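Local coordinates for ATP-dependent DNA helicase PIF1 (PDB 7OTJ), which uses ATP hydrolysis to move 5'-3' along single-stranded DNA and probably unwinds duplexes and G-quadruplexes, this chain being its helicase core, at residues 116-121 with 173-178; 147-152 with 470-475; 216-221 with 489-494. All coordinates share one frame; numbering follows the deposited sequence.

Contact 1. Residues 116-121 with 173-178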
loop_
_atom_site.group_PDB
_atom_site.type_symbol
_atom_site.label_atom_id
_atom_site.label_comp_id
_atom_site.label_asym_id
_atom_site.label_seq_id
_atom_site.Cartn_x
_atom_site.Cartn_y
_atom_site.Cartn_z
ATOM N N LEU A 116 -11.587 11.146 8.471
ATOM C CA LEU A 116 -10.851 11.664 7.325
ATOM C C LEU A 116 -11.778 11.838 6.132
ATOM O O LEU A 116 -11.710 12.848 5.421
ATOM C CB LEU A 116 -9.703 10.722 6.969
ATOM C CG LEU A 116 -8.749 11.238 5.896
ATOM C CD1 LEU A 116 -7.839 12.314 6.467
ATOM C CD2 LEU A 116 -7.942 10.094 5.308
ATOM N N LEU A 117 -12.673 10.872 5.918
ATOM C CA LEU A 117 -13.572 10.928 4.774
ATOM C C LEU A 117 -14.538 12.103 4.879
ATOM O O LEU A 117 -14.902 12.700 3.859
ATOM C CB LEU A 117 -14.325 9.605 4.651
ATOM C CG LEU A 117 -14.976 9.384 3.290
ATOM C CD1 LEU A 117 -13.909 9.216 2.205
ATOM C CD2 LEU A 117 -15.935 8.201 3.331
ATOM N N ASN A 118 -14.974 12.436 6.100
ATOM C CA ASN A 118 -15.855 13.586 6.300
ATOM C C ASN A 118 -15.142 14.899 6.000
ATOM O O ASN A 118 -15.745 15.826 5.443
ATOM C CB ASN A 118 -16.398 13.590 7.731
ATOM C CG ASN A 118 -17.541 12.604 7.930
ATOM O OD1 ASN A 118 -18.217 12.224 6.977
ATOM N ND2 ASN A 118 -17.771 12.200 9.177
ATOM N N LYS A 119 -13.858 14.996 6.354
ATOM C CA LYS A 119 -13.073 16.170 5.983
ATOM C C LYS A 119 -12.919 16.260 4.471
ATOM O O LYS A 119 -13.118 17.323 3.877
ATOM C CB LYS A 119 -11.699 16.129 6.655
ATOM C CG LYS A 119 -11.730 16.196 8.174
ATOM C CD LYS A 119 -10.324 16.187 8.756
ATOM C CE LYS A 119 -10.335 16.579 10.220
ATOM N NZ LYS A 119 -8.958 16.628 10.781
ATOM N N LEU A 120 -12.570 15.142 3.829
ATOM C CA LEU A 120 -12.459 15.138 2.375
ATOM C C LEU A 120 -13.766 15.574 1.729
ATOM O O LEU A 120 -13.757 16.304 0.733
ATOM C CB LEU A 120 -12.058 13.749 1.884
ATOM C CG LEU A 120 -10.623 13.332 2.218
ATOM C CD1 LEU A 120 -10.408 11.842 1.985
ATOM C CD2 LEU A 120 -9.641 14.158 1.403
ATOM N N ASN A 121 -14.898 15.141 2.290
ATOM C CA ASN A 121 -16.197 15.535 1.756
ATOM C C ASN A 121 -16.387 17.047 1.824
ATOM O O ASN A 121 -16.718 17.689 0.819
ATOM C CB ASN A 121 -17.308 14.812 2.515
ATOM C CG ASN A 121 -18.656 14.946 1.836
ATOM O OD1 ASN A 121 -18.736 15.269 0.648
ATOM N ND2 ASN A 121 -19.726 14.692 2.582
ATOM N N SER A 173 -19.328 7.178 8.386
ATOM C CA SER A 173 -19.256 8.614 8.174
ATOM C C SER A 173 -20.517 9.135 7.493
ATOM O O SER A 173 -21.153 8.446 6.687
ATOM C CB SER A 173 -18.026 8.973 7.340
ATOM O OG SER A 173 -18.144 8.521 6.005
ATOM N N SER A 174 -20.866 10.381 7.813
ATOM C CA SER A 174 -21.934 11.039 7.077
ATOM C C SER A 174 -21.579 11.156 5.601
ATOM O O SER A 174 -22.459 11.030 4.742
ATOM C CB SER A 174 -22.211 12.417 7.676
ATOM O OG SER A 174 -23.256 13.067 6.983
ATOM N N ALA A 175 -20.291 11.330 5.290
ATOM C CA ALA A 175 -19.861 11.403 3.897
ATOM C C ALA A 175 -20.238 10.135 3.147
ATOM O O ALA A 175 -20.813 10.191 2.054
ATOM C CB ALA A 175 -18.354 11.640 3.824
ATOM N N TRP A 176 -19.925 8.976 3.732
ATOM C CA TRP A 176 -20.245 7.704 3.097
ATOM C C TRP A 176 -21.736 7.587 2.811
ATOM O O TRP A 176 -22.141 7.214 1.703
ATOM C CB TRP A 176 -19.785 6.559 3.999
ATOM C CG TRP A 176 -19.994 5.195 3.449
ATOM C CD1 TRP A 176 -21.146 4.463 3.478
ATOM C CD2 TRP A 176 -19.011 4.374 2.810
ATOM N NE1 TRP A 176 -20.942 3.236 2.879
ATOM C CE2 TRP A 176 -19.638 3.160 2.463
ATOM C CE3 TRP A 176 -17.659 4.549 2.493
ATOM C CZ2 TRP A 176 -18.961 2.135 1.817
ATOM C CZ3 TRP A 176 -16.989 3.525 1.852
ATOM C CH2 TRP A 176 -17.640 2.337 1.521
ATOM N N LYS A 177 -22.571 7.914 3.798
ATOM C CA LYS A 177 -23.998 7.637 3.676
ATOM C C LYS A 177 -24.669 8.515 2.627
ATOM O O LYS A 177 -25.637 8.084 1.992
ATOM C CB LYS A 177 -24.675 7.804 5.036
ATOM C CG LYS A 177 -24.067 6.929 6.109
ATOM C CD LYS A 177 -24.785 7.074 7.440
ATOM C CE LYS A 177 -24.124 6.217 8.514
ATOM N NZ LYS A 177 -24.768 6.389 9.843
ATOM N N GLU A 178 -24.184 9.737 2.429
ATOM C CA GLU A 178 -24.792 10.616 1.442
ATOM C C GLU A 178 -24.187 10.459 0.050
ATOM O O GLU A 178 -24.809 10.889 -0.926
ATOM C CB GLU A 178 -24.693 12.078 1.896
ATOM C CG GLU A 178 -23.341 12.704 1.675
ATOM C CD GLU A 178 -23.340 14.186 1.958
ATOM O OE1 GLU A 178 -24.395 14.722 2.363
ATOM O OE2 GLU A 178 -22.282 14.819 1.772
#
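Helix 174-179 is fastened to the flank of helix 114-128 by two asparagines, Asn-118 and Asn-121, with Ala-175 between them. The short segments run 64° apart, with axes 8.7 Å from each other at closest approach. Asn-118 OD1 receives Ala-175 N at 2.8 Å, almost head-on to its C=O bond (165°). This N-H sits at the start of a helix, where no preceding turn offers a carbonyl, so a short amide side chain suits the place. Ser-173 serves the same turn as N-cap: chi1 of 69° brings OG back over the helix start, where it accepts from Trp-176 N at 2.9 Å. Both helices belong to the P-loop (RecA-like) ATPase domain, 174-179 leading into its edge strand 182-186. Asn-121 donates through ND2 to Glu-178 OE2 at 2.7 Å. The carboxylate oxygen lies in the amide plane, yet the two flat groups stand nearly at right angles, and OE2 is met on its anti side by a donor well out of the carboxylate plane. Lys-125 forms a salt bridge to this same oxygen, while Phe-134 N bonds Asn-121 OD1, which settles the orientation of the amide. The small methyl of Ala-175 lets the helices come close, its CB 4.1 Å from Leu-117 CG. One methyl of the same leucine, CD2, reaches the edge of the Trp-176 indole at CE3, 4.1 Å away.

Contact 2. Residues 147-152 with 470-475. With ALF (tetrafluoroaluminate ion), chain F; nucleotides of chain C.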
loop_
_atom_site.group_PDB
_atom_site.type_symbol
_atom_site.label_atom_id
_atom_site.label_comp_id
_atom_site.label_asym_id
_atom_site.label_seq_id
_atom_site.Cartn_x
_atom_site.Cartn_y
_atom_site.Cartn_z
ATOM N N GLN A 147 -11.080 -6.764 6.433
ATOM C CA GLN A 147 -9.639 -6.589 6.421
ATOM C C GLN A 147 -9.284 -5.462 7.396
ATOM O O GLN A 147 -10.095 -5.079 8.243
ATOM C CB GLN A 147 -9.160 -6.386 4.984
ATOM C CG GLN A 147 -9.483 -7.608 4.094
ATOM C CD GLN A 147 -8.735 -7.629 2.770
ATOM O OE1 GLN A 147 -7.679 -7.018 2.628
ATOM N NE2 GLN A 147 -9.283 -8.344 1.796
ATOM N N LEU A 148 -8.040 -5.001 7.371
ATOM C CA LEU A 148 -7.535 -4.168 8.457
ATOM C C LEU A 148 -8.366 -2.894 8.627
ATOM O O LEU A 148 -8.702 -2.240 7.632
ATOM C CB LEU A 148 -6.065 -3.835 8.211
ATOM C CG LEU A 148 -5.177 -5.044 8.538
ATOM C CD1 LEU A 148 -3.779 -4.937 7.946
ATOM C CD2 LEU A 148 -5.109 -5.234 10.048
ATOM N N PRO A 149 -8.729 -2.528 9.856
ATOM C CA PRO A 149 -9.477 -1.290 10.093
ATOM C C PRO A 149 -8.559 -0.086 10.019
ATOM O O PRO A 149 -7.338 -0.245 9.881
ATOM C CB PRO A 149 -10.020 -1.493 11.515
ATOM C CG PRO A 149 -8.961 -2.305 12.175
ATOM C CD PRO A 149 -8.490 -3.264 11.108
ATOM N N PRO A 150 -9.101 1.134 10.071
ATOM C CA PRO A 150 -8.231 2.319 10.129
ATOM C C PRO A 150 -7.301 2.263 11.333
ATOM O O PRO A 150 -7.687 1.818 12.414
ATOM C CB PRO A 150 -9.221 3.486 10.241
ATOM C CG PRO A 150 -10.501 2.959 9.736
ATOM C CD PRO A 150 -10.528 1.501 10.068
ATOM N N VAL A 151 -6.087 2.764 11.155
ATOM C CA VAL A 151 -5.090 2.728 12.220
ATOM C C VAL A 151 -5.427 3.782 13.267
ATOM O O VAL A 151 -5.635 4.957 12.940
ATOM C CB VAL A 151 -3.677 2.925 11.652
ATOM C CG1 VAL A 151 -2.665 3.042 12.784
ATOM C CG2 VAL A 151 -3.314 1.759 10.727
ATOM N N VAL A 152 -5.502 3.358 14.526
ATOM C CA VAL A 152 -5.741 4.257 15.647
ATOM C C VAL A 152 -4.489 4.303 16.525
ATOM O O VAL A 152 -3.548 3.531 16.348
ATOM C CB VAL A 152 -6.984 3.851 16.469
ATOM C CG1 VAL A 152 -8.259 4.275 15.750
ATOM C CG2 VAL A 152 -6.988 2.343 16.745
ATOM N N ILE A 470 0.160 -10.572 16.443
ATOM C CA ILE A 470 -1.084 -10.058 15.872
ATOM C C ILE A 470 -1.903 -9.398 16.971
ATOM O O ILE A 470 -2.160 -9.994 18.025
ATOM C CB ILE A 470 -1.880 -11.175 15.171
ATOM C CG1 ILE A 470 -1.597 -11.206 13.668
ATOM C CG2 ILE A 470 -3.371 -10.946 15.321
ATOM C CD1 ILE A 470 -0.154 -11.344 13.303
ATOM N N PHE A 471 -2.310 -8.150 16.735
ATOM C CA PHE A 471 -2.977 -7.359 17.754
ATOM C C PHE A 471 -4.285 -6.742 17.283
ATOM O O PHE A 471 -4.981 -6.126 18.098
ATOM C CB PHE A 471 -2.046 -6.235 18.243
ATOM C CG PHE A 471 -1.549 -5.343 17.137
ATOM C CD1 PHE A 471 -2.274 -4.223 16.747
ATOM C CD2 PHE A 471 -0.365 -5.631 16.472
ATOM C CE1 PHE A 471 -1.823 -3.408 15.721
ATOM C CE2 PHE A 471 0.088 -4.815 15.443
ATOM C CZ PHE A 471 -0.642 -3.707 15.070
ATOM N N GLU A 472 -4.661 -6.916 16.016
ATOM C CA GLU A 472 -5.724 -6.126 15.414
ATOM C C GLU A 472 -6.704 -7.014 14.661
ATOM O O GLU A 472 -6.328 -8.042 14.089
ATOM C CB GLU A 472 -5.131 -5.078 14.457
ATOM C CG GLU A 472 -6.132 -4.116 13.830
ATOM C CD GLU A 472 -6.736 -3.157 14.835
ATOM O OE1 GLU A 472 -7.754 -3.513 15.466
ATOM O OE2 GLU A 472 -6.187 -2.047 14.997
ATOM N N ASN A 473 -7.967 -6.580 14.650
ATOM C CA ASN A 473 -9.001 -7.264 13.885
ATOM C C ASN A 473 -8.613 -7.336 12.418
ATOM O O ASN A 473 -8.037 -6.395 11.863
ATOM C CB ASN A 473 -10.339 -6.535 14.011
ATOM C CG ASN A 473 -10.832 -6.459 15.434
ATOM O OD1 ASN A 473 -10.702 -7.415 16.202
ATOM N ND2 ASN A 473 -11.402 -5.314 15.798
ATOM N N GLY A 474 -8.977 -8.447 11.781
ATOM C CA GLY A 474 -8.679 -8.679 10.385
ATOM C C GLY A 474 -7.218 -8.851 10.033
ATOM O O GLY A 474 -6.915 -9.141 8.868
ATOM N N GLN A 475 -6.295 -8.678 10.985
ATOM C CA GLN A 475 -4.871 -8.811 10.677
ATOM C C GLN A 475 -4.499 -10.253 10.327
ATOM O O GLN A 475 -3.696 -10.492 9.416
ATOM C CB GLN A 475 -4.037 -8.297 11.851
ATOM C CG GLN A 475 -2.599 -7.943 11.502
ATOM C CD GLN A 475 -1.893 -7.225 12.639
ATOM O OE1 GLN A 475 -2.263 -7.372 13.807
ATOM N NE2 GLN A 475 -0.881 -6.434 12.304
HETATM AL AL ALF F . -7.152 -7.945 -1.521
HETATM F F1 ALF F . -7.168 -6.237 -2.027
HETATM F F2 ALF F . -7.122 -9.661 -1.024
HETATM F F3 ALF F . -8.889 -7.797 -1.135
HETATM F F4 ALF F . -5.435 -8.129 -1.979
ATOM O OP3 DT C 1 5.215 -3.646 21.708
ATOM P P DT C 1 4.969 -4.672 20.671
ATOM O OP1 DT C 1 4.461 -5.902 21.316
ATOM O OP2 DT C 1 6.178 -4.756 19.826
ATOM O "O5'" DT C 1 3.799 -4.089 19.762
ATOM C "C5'" DT C 1 3.859 -2.748 19.311
ATOM C "C4'" DT C 1 3.167 -2.617 17.971
ATOM O "O4'" DT C 1 1.840 -3.190 18.060
ATOM C "C3'" DT C 1 2.948 -1.193 17.492
ATOM O "O3'" DT C 1 2.816 -1.185 16.070
ATOM C "C2'" DT C 1 1.632 -0.845 18.178
ATOM C "C1'" DT C 1 0.870 -2.161 18.025
ATOM N N1 DT C 1 -0.118 -2.428 19.107
ATOM C C2 DT C 1 -1.297 -1.713 19.149
ATOM O O2 DT C 1 -1.587 -0.841 18.345
ATOM N N3 DT C 1 -2.133 -2.055 20.182
ATOM C C4 DT C 1 -1.913 -3.022 21.151
ATOM O O4 DT C 1 -2.725 -3.258 22.040
ATOM C C5 DT C 1 -0.660 -3.734 21.042
ATOM C C7 DT C 1 -0.310 -4.803 22.031
ATOM C C6 DT C 1 0.162 -3.408 20.037
ATOM P P DT C 2 4.104 -0.934 15.143
ATOM O OP1 DT C 2 4.958 -2.142 15.188
ATOM O OP2 DT C 2 4.648 0.384 15.541
ATOM O "O5'" DT C 2 3.510 -0.824 13.663
ATOM C "C5'" DT C 2 3.066 -1.996 12.983
ATOM C "C4'" DT C 2 1.787 -1.731 12.209
ATOM O "O4'" DT C 2 0.694 -1.599 13.137
ATOM C "C3'" DT C 2 1.808 -0.464 11.369
ATOM O "O3'" DT C 2 2.126 -0.803 10.035
ATOM C "C2'" DT C 2 0.385 0.095 11.479
ATOM C "C1'" DT C 2 -0.171 -0.542 12.753
ATOM N N1 DT C 2 -0.300 0.403 13.909
ATOM C C2 DT C 2 -1.477 0.428 14.626
ATOM O O2 DT C 2 -2.442 -0.267 14.352
ATOM N N3 DT C 2 -1.492 1.313 15.673
ATOM C C4 DT C 2 -0.466 2.146 16.074
ATOM O O4 DT C 2 -0.577 2.907 17.032
ATOM C C5 DT C 2 0.744 2.059 15.290
ATOM C C7 DT C 2 1.928 2.916 15.633
ATOM C C6 DT C 2 0.769 1.199 14.259
ATOM P P DT C 3 3.142 0.104 9.188
ATOM O OP1 DT C 3 3.731 -0.755 8.130
ATOM O OP2 DT C 3 4.025 0.803 10.152
ATOM O "O5'" DT C 3 2.191 1.203 8.507
ATOM C "C5'" DT C 3 1.148 0.786 7.634
ATOM C "C4'" DT C 3 0.127 1.894 7.392
ATOM O "O4'" DT C 3 -0.547 2.218 8.623
ATOM C "C3'" DT C 3 0.691 3.207 6.888
ATOM O "O3'" DT C 3 0.767 3.180 5.474
ATOM C "C2'" DT C 3 -0.342 4.229 7.366
ATOM C "C1'" DT C 3 -0.888 3.595 8.644
ATOM N N1 DT C 3 -0.342 4.185 9.895
ATOM C C2 DT C 3 -1.020 5.208 10.509
ATOM O O2 DT C 3 -2.050 5.681 10.067
ATOM N N3 DT C 3 -0.441 5.665 11.666
ATOM C C4 DT C 3 0.726 5.196 12.259
ATOM O O4 DT C 3 1.177 5.668 13.301
ATOM C C5 DT C 3 1.382 4.116 11.561
ATOM C C7 DT C 3 2.653 3.525 12.101
ATOM C C6 DT C 3 0.819 3.666 10.431
HETATM O O HOH W 1 -6.605 -6.872 0.581
#
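Van der Waals packing of Leu-148 and Pro-149 against the turn Glu-472 to Gln-475 joins the two RecA-like domains of the helicase across their cleft, with nucleotide on one side and DNA on the other. The first loop follows strand 138-143 and carries the Gln-Leu-Pro-Pro sequence of superfamily 1 helicase motif III; the second leads into helix 475-481. No hydrogen bond links the two segments directly. Leu-148 pushes CD2 to 3.6 Å from Gln-475 CA, beside the start of the helix, and Pro-149 lays its CD 3.3 Å from Asn-473 O. The proline CG also rests 3.6 Å from Glu-472 CD, because the acid's chain folds at chi2 (69°) and turns its carboxylate back, where OE1 accepts from Asn-473 N with its anti lone pair. Gly-474 holds the third position of this type II turn, with positive phi; with no beta-carbon to crowd Gln-147 O, it brings its CA to 4.6 Å from Gln-147 CA. At the nucleotide end, Gln-147 NE2 donates to F3 of the tetrafluoroaluminate at 3.0 Å, and Asp-144 also accepts from this amide. Lys-31, Arg-191 and Arg-482 hold the same ion, which, beside ADP, probably mimics the gamma-phosphate during its transfer to water. At the DNA end, the sugar C1' of DT1 of chain C sits over the centre of the Phe-471 ring, an apolar surface suited to deoxyribose. Gln-475 OE1 lies over the opposite face, toward its rim, and accepts from Phe-471 N at 3.0 Å, bracing the loop. Val-151 CG1 meets C2 of the DT2 base at 3.4 Å, and Phe-471 CZ points its ring edge at O4' of DT2, 3.2 Å away.

Contact 3. Residues 216-221 with 489-494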
loop_
_atom_site.group_PDB
_atom_site.type_symbol
_atom_site.label_atom_id
_atom_site.label_comp_id
_atom_site.label_asym_id
_atom_site.label_seq_id
_atom_site.Cartn_x
_atom_site.Cartn_y
_atom_site.Cartn_z
ATOM N N ARG A 216 -6.945 -26.322 13.038
ATOM C CA ARG A 216 -5.970 -27.394 12.894
ATOM C C ARG A 216 -5.302 -27.364 11.521
ATOM O O ARG A 216 -4.080 -27.518 11.414
ATOM C CB ARG A 216 -6.649 -28.739 13.136
ATOM C CG ARG A 216 -5.686 -29.896 13.189
ATOM C CD ARG A 216 -5.888 -30.817 12.010
ATOM N NE ARG A 216 -7.039 -31.696 12.189
ATOM C CZ ARG A 216 -8.189 -31.571 11.542
ATOM N NH1 ARG A 216 -8.390 -30.591 10.672
ATOM N NH2 ARG A 216 -9.159 -32.454 11.764
ATOM N N ASP A 217 -6.083 -27.117 10.463
ATOM C CA ASP A 217 -5.529 -27.106 9.111
ATOM C C ASP A 217 -4.492 -26.003 8.933
ATOM O O ASP A 217 -3.586 -26.132 8.099
ATOM C CB ASP A 217 -6.647 -26.973 8.072
ATOM C CG ASP A 217 -7.404 -28.278 7.850
ATOM O OD1 ASP A 217 -7.165 -29.247 8.602
ATOM O OD2 ASP A 217 -8.235 -28.337 6.920
ATOM N N PHE A 218 -4.611 -24.906 9.683
ATOM C CA PHE A 218 -3.589 -23.871 9.601
ATOM C C PHE A 218 -2.347 -24.251 10.397
ATOM O O PHE A 218 -1.224 -23.977 9.962
ATOM C CB PHE A 218 -4.140 -22.530 10.091
ATOM C CG PHE A 218 -4.909 -21.771 9.049
ATOM C CD1 PHE A 218 -4.274 -21.299 7.912
ATOM C CD2 PHE A 218 -6.261 -21.507 9.215
ATOM C CE1 PHE A 218 -4.978 -20.588 6.949
ATOM C CE2 PHE A 218 -6.965 -20.800 8.259
ATOM C CZ PHE A 218 -6.324 -20.341 7.126
ATOM N N CYS A 219 -2.523 -24.899 11.552
ATOM C CA CYS A 219 -1.362 -25.325 12.323
ATOM C C CYS A 219 -0.533 -26.340 11.550
ATOM O O CYS A 219 0.697 -26.362 11.679
ATOM C CB CYS A 219 -1.805 -25.891 13.671
ATOM S SG CYS A 219 -2.425 -24.637 14.823
ATOM N N ARG A 220 -1.171 -27.125 10.680
ATOM C CA ARG A 220 -0.434 -28.090 9.878
ATOM C C ARG A 220 0.497 -27.406 8.886
ATOM O O ARG A 220 1.446 -28.038 8.408
ATOM C CB ARG A 220 -1.405 -29.017 9.134
ATOM C CG ARG A 220 -2.270 -29.883 10.049
ATOM C CD ARG A 220 -2.560 -31.237 9.414
ATOM N NE ARG A 220 -3.772 -31.234 8.612
ATOM C CZ ARG A 220 -4.825 -32.008 8.835
ATOM N NH1 ARG A 220 -4.827 -32.914 9.799
ATOM N NH2 ARG A 220 -5.902 -31.878 8.063
ATOM N N LEU A 221 0.266 -26.127 8.591
ATOM C CA LEU A 221 1.099 -25.364 7.670
ATOM C C LEU A 221 2.377 -24.832 8.315
ATOM O O LEU A 221 3.150 -24.145 7.639
ATOM C CB LEU A 221 0.295 -24.209 7.075
ATOM C CG LEU A 221 -0.928 -24.653 6.275
ATOM C CD1 LEU A 221 -1.655 -23.447 5.693
ATOM C CD2 LEU A 221 -0.533 -25.641 5.180
ATOM N N LEU A 489 2.658 -21.583 1.561
ATOM C CA LEU A 489 2.373 -20.817 2.768
ATOM C C LEU A 489 2.835 -21.587 3.995
ATOM O O LEU A 489 2.487 -22.758 4.163
ATOM C CB LEU A 489 0.875 -20.515 2.887
ATOM C CG LEU A 489 0.374 -20.063 4.261
ATOM C CD1 LEU A 489 0.897 -18.678 4.598
ATOM C CD2 LEU A 489 -1.138 -20.097 4.304
ATOM N N GLN A 490 3.580 -20.915 4.868
ATOM C CA GLN A 490 3.939 -21.442 6.177
ATOM C C GLN A 490 3.374 -20.517 7.243
ATOM O O GLN A 490 3.565 -19.299 7.176
ATOM C CB GLN A 490 5.459 -21.571 6.339
ATOM C CG GLN A 490 5.885 -21.972 7.749
ATOM C CD GLN A 490 7.392 -21.970 7.936
ATOM O OE1 GLN A 490 8.093 -21.094 7.435
ATOM N NE2 GLN A 490 7.896 -22.963 8.658
ATOM N N VAL A 491 2.696 -21.093 8.231
ATOM C CA VAL A 491 2.048 -20.336 9.295
ATOM C C VAL A 491 2.739 -20.673 10.607
ATOM O O VAL A 491 2.808 -21.846 10.999
ATOM C CB VAL A 491 0.544 -20.631 9.381
ATOM C CG1 VAL A 491 -0.082 -19.844 10.529
ATOM C CG2 VAL A 491 -0.144 -20.294 8.061
ATOM N N LEU A 492 3.272 -19.654 11.270
ATOM C CA LEU A 492 3.914 -19.813 12.565
ATOM C C LEU A 492 3.052 -19.190 13.655
ATOM O O LEU A 492 2.500 -18.097 13.479
ATOM C CB LEU A 492 5.311 -19.178 12.567
ATOM C CG LEU A 492 6.319 -19.737 11.555
ATOM C CD1 LEU A 492 7.628 -18.968 11.624
ATOM C CD2 LEU A 492 6.555 -21.225 11.763
ATOM N N ASN A 493 2.932 -19.906 14.776
ATOM C CA ASN A 493 2.265 -19.419 15.986
ATOM C C ASN A 493 0.794 -19.090 15.747
ATOM O O ASN A 493 0.258 -18.138 16.318
ATOM C CB ASN A 493 2.999 -18.205 16.555
ATOM C CG ASN A 493 4.413 -18.532 16.974
ATOM O OD1 ASN A 493 4.635 -19.131 18.027
ATOM N ND2 ASN A 493 5.383 -18.134 16.155
ATOM N N PHE A 494 0.116 -19.929 14.963
ATOM C CA PHE A 494 -1.305 -19.735 14.712
ATOM C C PHE A 494 -2.094 -19.952 15.994
ATOM O O PHE A 494 -1.775 -20.830 16.798
ATOM C CB PHE A 494 -1.815 -20.690 13.631
ATOM C CG PHE A 494 -3.293 -20.551 13.354
ATOM C CD1 PHE A 494 -4.231 -21.238 14.112
ATOM C CD2 PHE A 494 -3.746 -19.720 12.341
ATOM C CE1 PHE A 494 -5.585 -21.093 13.869
ATOM C CE2 PHE A 494 -5.097 -19.574 12.092
ATOM C CZ PHE A 494 -6.018 -20.262 12.856
#
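Phe-218, on helix 212-219, and Leu-221, three residues further on, pack on strand 489-492, an outermost strand of the four-stranded parallel sheet in the second RecA-like domain. The aromatic part is a CH-pi contact: Phe-218 CB lies over one face of the Phe-494 ring, 3.7 Å from its centroid. The two rings are near parallel (19°) but slid apart, their centroids 5.2 Å from each other, so they scarcely overlap. Cys-219 SG adds an oblique sulfur-aromatic contact, 3.9 Å from Phe-494 CD1. Among the aliphatic pairs, Leu-221 and Leu-489 cross at about a right angle, Leu-221 CD1 3.7 Å from Leu-489 CD2, and the beta-branched Val-491, at home in a strand, sets CG2 4.1 Å from Leu-221 CB. Across the two segments the hydrogen bond is between main chains. Gln-490 and Leu-492 bond to strand 463-466, whereas Val-491 N, on the other edge, donates to Leu-221 O at 3.1 Å from well above the carbonyl plane (68°). Gln-490 CA brings a C-H to the same oxygen at 3.2 Å. A side-chain bond is added by the extended Gln-490, whose CG, anti to the main-chain N (chi1 174°), carries NE2 to the carbonyl oxygen of Ser-222.

How the contacts relate
From the N terminus, 116-121 opens contact 1 and 147-152 opens contact 2 before 173-178 closes the first loop, so these two cross. Contact 1 stays within the first RecA-like domain; in sequence, the motif III loop lies between its two segments. The chain then passes 216-221, opening contact 3, and makes the long excursion that includes the antiparallel 2B strands. On its return, 470-475 closes contact 2 and 489-494 closes contact 3, another crossing; contacts 1 and 3 follow in series. Contact 2 joins the two domains, its centre about 21 Å from that of contact 1, and contact 3 fixes the segment on helix 212-219 to the edge of the second domain's parallel sheet.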